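Local coordinates for Alpha/beta hydrolase fold protein (Ochrobactrum, PDB 4G9E) that hydrolyses N-acyl homoserine lactones, the signals of bacterial quorum sensing, with an alpha/beta-hydrolase fold, and here holds the ring-opened product N-butanoyl-L-homoserine, at residues D72-Y80 / D181-F192; F152-A161 / S172-T180. All coordinates share one frame; numbering follows the deposited sequence.

Interaction 1 (D72-Y80 / D181-F192); sequences DRSYSMEGY and DGRARRIMFEKF. With C4L (N-butanoyl-L-homoserine), chain C.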
# COMPACT_ATOMS: atom_id res chain seq x y z
N ASP A 72 7.84 -10.91 -15.29
CA ASP A 72 6.56 -11.37 -15.81
C ASP A 72 5.68 -12.02 -14.74
O ASP A 72 4.46 -12.06 -14.85
CB ASP A 72 6.78 -12.35 -16.97
CG ASP A 72 7.48 -11.72 -18.16
OD1 ASP A 72 7.25 -10.53 -18.42
OD2 ASP A 72 8.26 -12.44 -18.84
N ARG A 73 6.32 -12.54 -13.70
CA ARG A 73 5.59 -13.11 -12.58
C ARG A 73 5.31 -12.08 -11.50
O ARG A 73 4.24 -12.05 -10.91
CB ARG A 73 6.41 -14.25 -11.97
CG ARG A 73 5.77 -14.88 -10.76
CD ARG A 73 6.76 -15.77 -10.03
NE ARG A 73 6.15 -16.33 -8.83
CZ ARG A 73 6.81 -16.58 -7.71
NH1 ARG A 73 8.10 -16.31 -7.62
NH2 ARG A 73 6.17 -17.09 -6.66
N SER A 74 6.30 -11.23 -11.22
CA SER A 74 6.28 -10.42 -10.01
C SER A 74 5.59 -9.06 -10.11
O SER A 74 4.97 -8.60 -9.15
CB SER A 74 7.70 -10.19 -9.50
OG SER A 74 8.32 -11.42 -9.17
N TYR A 75 5.74 -8.40 -11.26
CA TYR A 75 5.33 -7.01 -11.37
C TYR A 75 3.87 -6.89 -11.78
O TYR A 75 3.54 -6.57 -12.92
CB TYR A 75 6.22 -6.27 -12.37
CG TYR A 75 7.68 -6.14 -11.97
CD1 TYR A 75 8.08 -6.15 -10.64
CD2 TYR A 75 8.65 -5.94 -12.94
CE1 TYR A 75 9.42 -5.99 -10.30
CE2 TYR A 75 9.98 -5.77 -12.62
CZ TYR A 75 10.36 -5.79 -11.29
OH TYR A 75 11.68 -5.63 -10.94
N SER A 76 2.99 -7.17 -10.82
CA SER A 76 1.56 -7.03 -11.00
C SER A 76 0.95 -6.98 -9.62
O SER A 76 1.56 -7.43 -8.65
CB SER A 76 0.97 -8.20 -11.79
OG SER A 76 1.01 -9.39 -11.02
N MET A 77 -0.26 -6.47 -9.51
CA MET A 77 -0.89 -6.41 -8.20
C MET A 77 -0.96 -7.80 -7.55
O MET A 77 -0.66 -7.94 -6.36
CB MET A 77 -2.26 -5.75 -8.31
CG MET A 77 -2.14 -4.26 -8.60
SD MET A 77 -3.65 -3.59 -9.29
CE MET A 77 -3.22 -1.85 -9.37
N GLU A 78 -1.32 -8.81 -8.33
CA GLU A 78 -1.41 -10.17 -7.80
C GLU A 78 -0.03 -10.78 -7.55
O GLU A 78 0.15 -11.52 -6.59
CB GLU A 78 -2.29 -11.04 -8.70
CG GLU A 78 -1.75 -11.28 -10.12
CD GLU A 78 -2.18 -10.23 -11.15
OE1 GLU A 78 -2.49 -9.07 -10.80
OE2 GLU A 78 -2.19 -10.59 -12.34
N GLY A 79 0.96 -10.46 -8.39
CA GLY A 79 2.31 -10.94 -8.19
C GLY A 79 2.95 -10.37 -6.94
O GLY A 79 3.63 -11.08 -6.19
N TYR A 80 2.74 -9.08 -6.71
CA TYR A 80 3.21 -8.45 -5.49
C TYR A 80 2.51 -9.05 -4.26
O TYR A 80 3.12 -9.22 -3.21
CB TYR A 80 2.94 -6.96 -5.53
CG TYR A 80 3.78 -6.14 -6.50
CD1 TYR A 80 5.16 -6.26 -6.55
CD2 TYR A 80 3.17 -5.21 -7.33
CE1 TYR A 80 5.92 -5.46 -7.42
CE2 TYR A 80 3.90 -4.42 -8.20
CZ TYR A 80 5.27 -4.54 -8.23
OH TYR A 80 5.99 -3.75 -9.09
N ASP A 181 12.65 -0.05 -10.83
CA ASP A 181 12.70 -0.75 -12.11
C ASP A 181 11.48 -0.31 -12.92
O ASP A 181 10.35 -0.67 -12.60
CB ASP A 181 12.66 -2.26 -11.83
CG ASP A 181 12.76 -3.12 -13.08
OD1 ASP A 181 12.73 -2.59 -14.21
OD2 ASP A 181 12.86 -4.35 -12.91
N GLY A 182 11.70 0.48 -13.97
CA GLY A 182 10.59 1.03 -14.73
C GLY A 182 9.71 -0.02 -15.40
O GLY A 182 8.54 0.23 -15.67
N ARG A 183 10.28 -1.19 -15.67
CA ARG A 183 9.48 -2.29 -16.20
C ARG A 183 8.32 -2.61 -15.27
O ARG A 183 7.25 -3.02 -15.73
CB ARG A 183 10.34 -3.54 -16.39
CG ARG A 183 11.46 -3.36 -17.39
CD ARG A 183 12.36 -4.58 -17.46
NE ARG A 183 12.95 -4.88 -16.16
CZ ARG A 183 13.67 -5.96 -15.90
NH1 ARG A 183 13.89 -6.86 -16.85
NH2 ARG A 183 14.17 -6.14 -14.68
N ALA A 184 8.53 -2.42 -13.97
CA ALA A 184 7.49 -2.72 -13.00
C ALA A 184 6.30 -1.79 -13.17
O ALA A 184 5.15 -2.21 -13.01
CB ALA A 184 8.04 -2.65 -11.58
N ARG A 185 6.55 -0.52 -13.48
CA ARG A 185 5.45 0.41 -13.74
C ARG A 185 4.66 -0.03 -14.96
O ARG A 185 3.43 -0.15 -14.91
CB ARG A 185 5.98 1.82 -13.95
CG ARG A 185 6.44 2.49 -12.66
CD ARG A 185 6.80 3.95 -12.89
NE ARG A 185 8.03 4.11 -13.66
CZ ARG A 185 9.23 4.35 -13.14
NH1 ARG A 185 9.38 4.45 -11.82
NH2 ARG A 185 10.29 4.49 -13.93
N ARG A 186 5.36 -0.28 -16.06
CA ARG A 186 4.69 -0.59 -17.32
C ARG A 186 3.87 -1.87 -17.21
O ARG A 186 2.69 -1.90 -17.58
CB ARG A 186 5.71 -0.72 -18.45
CG ARG A 186 5.08 -1.18 -19.75
CD ARG A 186 6.06 -1.16 -20.91
NE ARG A 186 7.35 -1.77 -20.58
CZ ARG A 186 7.61 -3.07 -20.64
NH1 ARG A 186 6.67 -3.94 -21.00
NH2 ARG A 186 8.82 -3.51 -20.33
N ILE A 187 4.49 -2.93 -16.70
CA ILE A 187 3.84 -4.23 -16.68
C ILE A 187 2.67 -4.24 -15.69
O ILE A 187 1.59 -4.71 -16.01
CB ILE A 187 4.85 -5.35 -16.38
CG1 ILE A 187 5.90 -5.43 -17.49
CG2 ILE A 187 4.14 -6.69 -16.27
CD1 ILE A 187 7.10 -6.27 -17.13
N MET A 188 2.88 -3.69 -14.50
CA MET A 188 1.81 -3.67 -13.52
C MET A 188 0.60 -2.93 -14.05
O MET A 188 -0.53 -3.39 -13.91
CB MET A 188 2.29 -3.05 -12.20
CG MET A 188 1.21 -2.87 -11.14
SD MET A 188 0.21 -1.38 -11.34
CE MET A 188 1.44 -0.09 -11.19
N PHE A 189 0.81 -1.77 -14.68
CA PHE A 189 -0.32 -0.96 -15.08
C PHE A 189 -1.10 -1.60 -16.22
O PHE A 189 -2.33 -1.57 -16.25
CB PHE A 189 0.13 0.44 -15.47
CG PHE A 189 -1.00 1.39 -15.71
CD1 PHE A 189 -1.67 1.99 -14.65
CD2 PHE A 189 -1.43 1.67 -17.00
CE1 PHE A 189 -2.72 2.86 -14.87
CE2 PHE A 189 -2.48 2.54 -17.23
CZ PHE A 189 -3.12 3.13 -16.17
N GLU A 190 -0.37 -2.20 -17.16
CA GLU A 190 -1.01 -2.93 -18.25
C GLU A 190 -1.85 -4.09 -17.73
O GLU A 190 -2.99 -4.29 -18.16
CB GLU A 190 0.04 -3.44 -19.23
CG GLU A 190 0.61 -2.36 -20.14
CD GLU A 190 1.67 -2.88 -21.08
OE1 GLU A 190 2.13 -4.03 -20.90
OE2 GLU A 190 2.05 -2.13 -22.00
N LYS A 191 -1.30 -4.84 -16.78
CA LYS A 191 -2.01 -6.00 -16.24
C LYS A 191 -3.23 -5.59 -15.41
O LYS A 191 -4.26 -6.27 -15.41
CB LYS A 191 -1.05 -6.89 -15.46
CG LYS A 191 -0.05 -7.59 -16.37
CD LYS A 191 0.82 -8.57 -15.63
CE LYS A 191 1.64 -9.40 -16.60
NZ LYS A 191 2.46 -10.39 -15.87
N PHE A 192 -3.13 -4.46 -14.72
CA PHE A 192 -4.23 -3.89 -13.94
C PHE A 192 -5.39 -3.56 -14.87
O PHE A 192 -6.53 -3.97 -14.64
CB PHE A 192 -3.70 -2.64 -13.21
CG PHE A 192 -4.73 -1.86 -12.42
CD1 PHE A 192 -5.69 -2.49 -11.63
CD2 PHE A 192 -4.66 -0.48 -12.40
CE1 PHE A 192 -6.58 -1.73 -10.86
CE2 PHE A 192 -5.54 0.27 -11.64
CZ PHE A 192 -6.50 -0.35 -10.87
O1 C4L C . 0.90 5.91 -5.59
C4 C4L C . 0.60 4.88 -6.23
O2 C4L C . 0.89 3.72 -5.85
C3 C4L C . -0.13 5.01 -7.55
C2 C4L C . -0.94 6.31 -7.61
C1 C4L C . -1.28 6.71 -9.03
O3 C4L C . -0.10 7.17 -9.71
N1 C4L C . -1.06 3.90 -7.79
C5 C4L C . -0.79 2.92 -8.66
O4 C4L C . 0.22 2.89 -9.35
C6 C4L C . -1.83 1.84 -8.81
C7 C4L C . -2.12 1.60 -10.29
C8 C4L C . -2.74 2.81 -10.96
O HOH W 1 4.58 -9.82 -18.36
O HOH W 2 4.15 -9.15 -14.05
O HOH W 3 -1.29 -5.34 -11.94
O HOH W 4 4.56 -1.78 -10.21
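Y75 lays its ring over A184, whose CB sits 3.5 Å from the ring centroid, almost on the normal, in a CH-pi contact. At the ring's far end Y75 OH, which is also bonded to A68 N, donates to D181 OD2 over 2.6 Å, meeting it on the anti side but tilted out of the plane of a carboxylate turned 87° from the ring. The second apolar cluster joins M77 to F192: the extended M77 chain carries CE over the middle of the F192 ring, 3.4 Å from its centroid, while SD makes an oblique Met-aromatic contact. M77 CE and F192 CE2 also touch the butanoyl tail of the bound product, and M188 CE lies 3.7 Å from C4L O4.

D181 is positioned in turn by R183, which grips it side-on, NE to OD1 and NH2 to OD2, the latter a 2.8 Å salt bridge. Y75 OH and R183 NH2 reach OD2 from opposite faces of the carboxylate. With CG beside its own carbonyl carbon (chi1 -177°), D181 also brings OD1 to cap R183 N at the helix start. An alanine here is likely to cost the Y75 hydroxyl its carboxylate bond, the R183 guanidinium its mate and the helix this cap. Waters fill in between: one accepts from M77 N and donates to M188 O, another links Y80 OH to A184 O, and a third accepts from K191 NZ at 2.8 Å and donates weakly to Y75 O.

The turn at Y75 and S76, between helices 71-74 and 77-91, thus packs along helix 182-194, while M77 and Y80 also touch helix 103-111.

Interaction 2 (F152-A161 / S172-T180); sequences FSERDVESYA and SLLDIVART. With C4L (N-butanoyl-L-homoserine), chain C.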
# COMPACT_ATOMS: atom_id res chain seq x y z
N PHE A 152 11.26 7.26 -17.02
CA PHE A 152 11.06 8.57 -16.40
C PHE A 152 12.22 9.49 -16.76
O PHE A 152 13.38 9.12 -16.61
CB PHE A 152 11.06 8.43 -14.88
CG PHE A 152 9.72 8.09 -14.26
CD1 PHE A 152 8.67 7.58 -15.01
CD2 PHE A 152 9.53 8.28 -12.91
CE1 PHE A 152 7.45 7.27 -14.40
CE2 PHE A 152 8.33 7.98 -12.30
CZ PHE A 152 7.29 7.48 -13.04
N SER A 153 11.90 10.70 -17.22
CA SER A 153 12.88 11.77 -17.32
C SER A 153 13.14 12.29 -15.91
O SER A 153 12.46 11.90 -14.95
CB SER A 153 12.35 12.90 -18.19
OG SER A 153 11.29 13.57 -17.52
N GLU A 154 14.12 13.19 -15.79
CA GLU A 154 14.42 13.82 -14.51
C GLU A 154 13.20 14.55 -13.96
O GLU A 154 12.91 14.50 -12.77
CB GLU A 154 15.60 14.78 -14.65
CG GLU A 154 16.95 14.10 -14.74
CD GLU A 154 17.32 13.37 -13.46
OE1 GLU A 154 16.54 13.43 -12.49
OE2 GLU A 154 18.39 12.73 -13.43
N ARG A 155 12.49 15.24 -14.85
CA ARG A 155 11.28 15.97 -14.46
C ARG A 155 10.15 15.01 -14.10
O ARG A 155 9.34 15.32 -13.23
CB ARG A 155 10.86 16.95 -15.55
N ASP A 156 10.11 13.85 -14.74
CA ASP A 156 9.13 12.82 -14.39
C ASP A 156 9.35 12.32 -12.96
O ASP A 156 8.41 12.19 -12.18
CB ASP A 156 9.22 11.61 -15.34
CG ASP A 156 8.76 11.92 -16.77
OD1 ASP A 156 7.94 12.83 -16.98
OD2 ASP A 156 9.21 11.20 -17.69
N VAL A 157 10.60 12.02 -12.63
CA VAL A 157 10.94 11.56 -11.28
C VAL A 157 10.49 12.57 -10.24
O VAL A 157 9.86 12.22 -9.24
CB VAL A 157 12.45 11.32 -11.11
CG1 VAL A 157 12.78 11.05 -9.64
CG2 VAL A 157 12.90 10.15 -11.98
N GLU A 158 10.81 13.84 -10.47
CA GLU A 158 10.45 14.88 -9.51
C GLU A 158 8.94 15.08 -9.44
O GLU A 158 8.36 15.15 -8.35
CB GLU A 158 11.14 16.20 -9.84
CG GLU A 158 10.70 17.29 -8.89
CD GLU A 158 11.51 18.55 -9.01
OE1 GLU A 158 12.44 18.61 -9.84
OE2 GLU A 158 11.21 19.49 -8.25
N SER A 159 8.28 15.14 -10.60
CA SER A 159 6.84 15.36 -10.61
C SER A 159 6.10 14.22 -9.93
O SER A 159 5.20 14.45 -9.13
CB SER A 159 6.31 15.55 -12.03
OG SER A 159 5.02 16.15 -12.01
N TYR A 160 6.50 12.98 -10.24
CA TYR A 160 5.85 11.83 -9.64
C TYR A 160 6.11 11.76 -8.14
O TYR A 160 5.19 11.51 -7.36
CB TYR A 160 6.28 10.52 -10.33
CG TYR A 160 5.31 9.39 -10.08
CD1 TYR A 160 4.01 9.45 -10.58
CD2 TYR A 160 5.67 8.27 -9.34
CE1 TYR A 160 3.11 8.43 -10.36
CE2 TYR A 160 4.76 7.23 -9.12
CZ TYR A 160 3.49 7.33 -9.63
OH TYR A 160 2.58 6.32 -9.41
N ALA A 161 7.35 11.98 -7.74
CA ALA A 161 7.70 11.95 -6.32
C ALA A 161 6.94 13.01 -5.54
O ALA A 161 6.42 12.74 -4.45
CB ALA A 161 9.20 12.15 -6.14
N SER A 172 15.69 12.68 -0.72
CA SER A 172 15.75 11.23 -0.62
C SER A 172 14.60 10.57 -1.38
O SER A 172 14.71 9.42 -1.82
CB SER A 172 15.73 10.79 0.85
OG SER A 172 14.53 11.18 1.48
N LEU A 173 13.49 11.29 -1.53
CA LEU A 173 12.34 10.77 -2.26
C LEU A 173 12.64 10.61 -3.75
O LEU A 173 12.15 9.68 -4.39
CB LEU A 173 11.12 11.66 -2.06
CG LEU A 173 10.68 11.85 -0.61
CD1 LEU A 173 9.48 12.78 -0.58
CD2 LEU A 173 10.35 10.52 0.04
N LEU A 174 13.44 11.52 -4.30
CA LEU A 174 13.88 11.39 -5.69
C LEU A 174 14.69 10.12 -5.87
O LEU A 174 14.56 9.44 -6.88
CB LEU A 174 14.72 12.60 -6.11
CG LEU A 174 14.07 13.97 -6.01
CD1 LEU A 174 15.10 15.06 -6.28
CD2 LEU A 174 12.88 14.10 -6.95
N ASP A 175 15.54 9.81 -4.89
CA ASP A 175 16.38 8.62 -4.96
C ASP A 175 15.52 7.36 -4.99
O ASP A 175 15.80 6.43 -5.75
CB ASP A 175 17.33 8.56 -3.77
CG ASP A 175 18.27 9.75 -3.71
OD1 ASP A 175 18.57 10.33 -4.77
OD2 ASP A 175 18.71 10.08 -2.59
N ILE A 176 14.50 7.33 -4.15
CA ILE A 176 13.60 6.18 -4.10
C ILE A 176 12.92 5.97 -5.45
O ILE A 176 12.95 4.87 -6.01
CB ILE A 176 12.55 6.33 -2.98
CG1 ILE A 176 13.24 6.33 -1.61
CG2 ILE A 176 11.53 5.22 -3.06
CD1 ILE A 176 12.34 6.73 -0.45
N VAL A 177 12.32 7.03 -6.00
CA VAL A 177 11.58 6.92 -7.25
C VAL A 177 12.48 6.63 -8.44
O VAL A 177 12.13 5.85 -9.33
CB VAL A 177 10.73 8.19 -7.50
CG1 VAL A 177 10.11 8.18 -8.90
CG2 VAL A 177 9.66 8.32 -6.43
N ALA A 178 13.66 7.24 -8.45
CA ALA A 178 14.61 7.04 -9.54
C ALA A 178 15.11 5.60 -9.60
O ALA A 178 15.40 5.09 -10.67
CB ALA A 178 15.78 8.00 -9.40
N ARG A 179 15.21 4.95 -8.44
CA ARG A 179 15.70 3.57 -8.40
C ARG A 179 14.75 2.58 -9.06
O ARG A 179 15.19 1.61 -9.66
CB ARG A 179 15.98 3.13 -6.96
CG ARG A 179 16.33 1.64 -6.81
CD ARG A 179 15.06 0.80 -6.65
NE ARG A 179 15.28 -0.64 -6.49
CZ ARG A 179 15.39 -1.50 -7.49
NH1 ARG A 179 15.57 -2.79 -7.24
NH2 ARG A 179 15.33 -1.07 -8.75
N THR A 180 13.46 2.82 -8.93
CA THR A 180 12.46 1.83 -9.33
C THR A 180 12.71 1.27 -10.72
O THR A 180 12.95 2.01 -11.67
CB THR A 180 11.05 2.43 -9.29
OG1 THR A 180 10.85 3.05 -8.01
CG2 THR A 180 9.99 1.36 -9.50
O1 C4L C . 0.90 5.91 -5.59
C4 C4L C . 0.60 4.88 -6.23
O2 C4L C . 0.89 3.72 -5.85
C3 C4L C . -0.13 5.01 -7.55
C2 C4L C . -0.94 6.31 -7.61
C1 C4L C . -1.28 6.71 -9.03
O3 C4L C . -0.10 7.17 -9.71
N1 C4L C . -1.06 3.90 -7.79
C5 C4L C . -0.79 2.92 -8.66
O4 C4L C . 0.22 2.89 -9.35
C6 C4L C . -1.83 1.84 -8.81
C7 C4L C . -2.12 1.60 -10.29
C8 C4L C . -2.74 2.81 -10.96
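V177 fills the middle of an apolar interface, its two methyls serving different neighbours. CG1, anti to the backbone N (chi1 172°), meets the edge of the F152 ring at CE2, 3.8 Å away, and also touches V157 CG1 at 4.0 Å; the two valines slide past each other in opposite directions. CG2 turns to A161 CB, 3.9 Å off. L174 extends CD2 alongside the other helix to within 3.6 Å of E158 CA, and V157 CG1 rests on L174 O. The axes of 154-161 and 172-179 pass 9.2 Å apart at closest, their N-to-C directions 116° apart.

The polar bonds lie at the margins. S153 and D156 form a capping box at the start of helix 154-165: S153 OG accepts from D156 N, and D156 OD2 takes S153 N over 2.8 Å from above the carboxylate plane. The E158 carboxylate points off to a salt bridge with R162.

The ligand bond belongs to Y160. Its OH shares a hydrogen bond of 2.8 Å with C4L O3, the hydroxyl released when the lactone opens, while V177 CG1 lies at the ring's edge near CD2. This helical pair is consistent with the cap that follows strand 120-124 and precedes strand 211-216, as in many alpha/beta hydrolases, here lending a tyrosine to the product pocket.

How the interactions relate
Interaction 2 is nested in the chain loop that interaction 1 closes, and helix 171-179 leads almost directly into helix 182-194. The centres of the two interactions lie about 18 Å apart, yet they touch through R185: its NE comes 3.3 Å from F152 CE1 in a cation-pi contact, and its NH1 lies 3.6 Å from T180 CB. Both reach the same product from different ends. Segments 72-80 and 181-192 line the butanoyl end with M77, M188, F189 and F192, whereas 152-161 sends Y160 to the homoserine hydroxyl. N33, L103 and H248 also hydrogen-bond the ligand; H248 probably belongs to a Ser-His-Glu triad with S102 and E219.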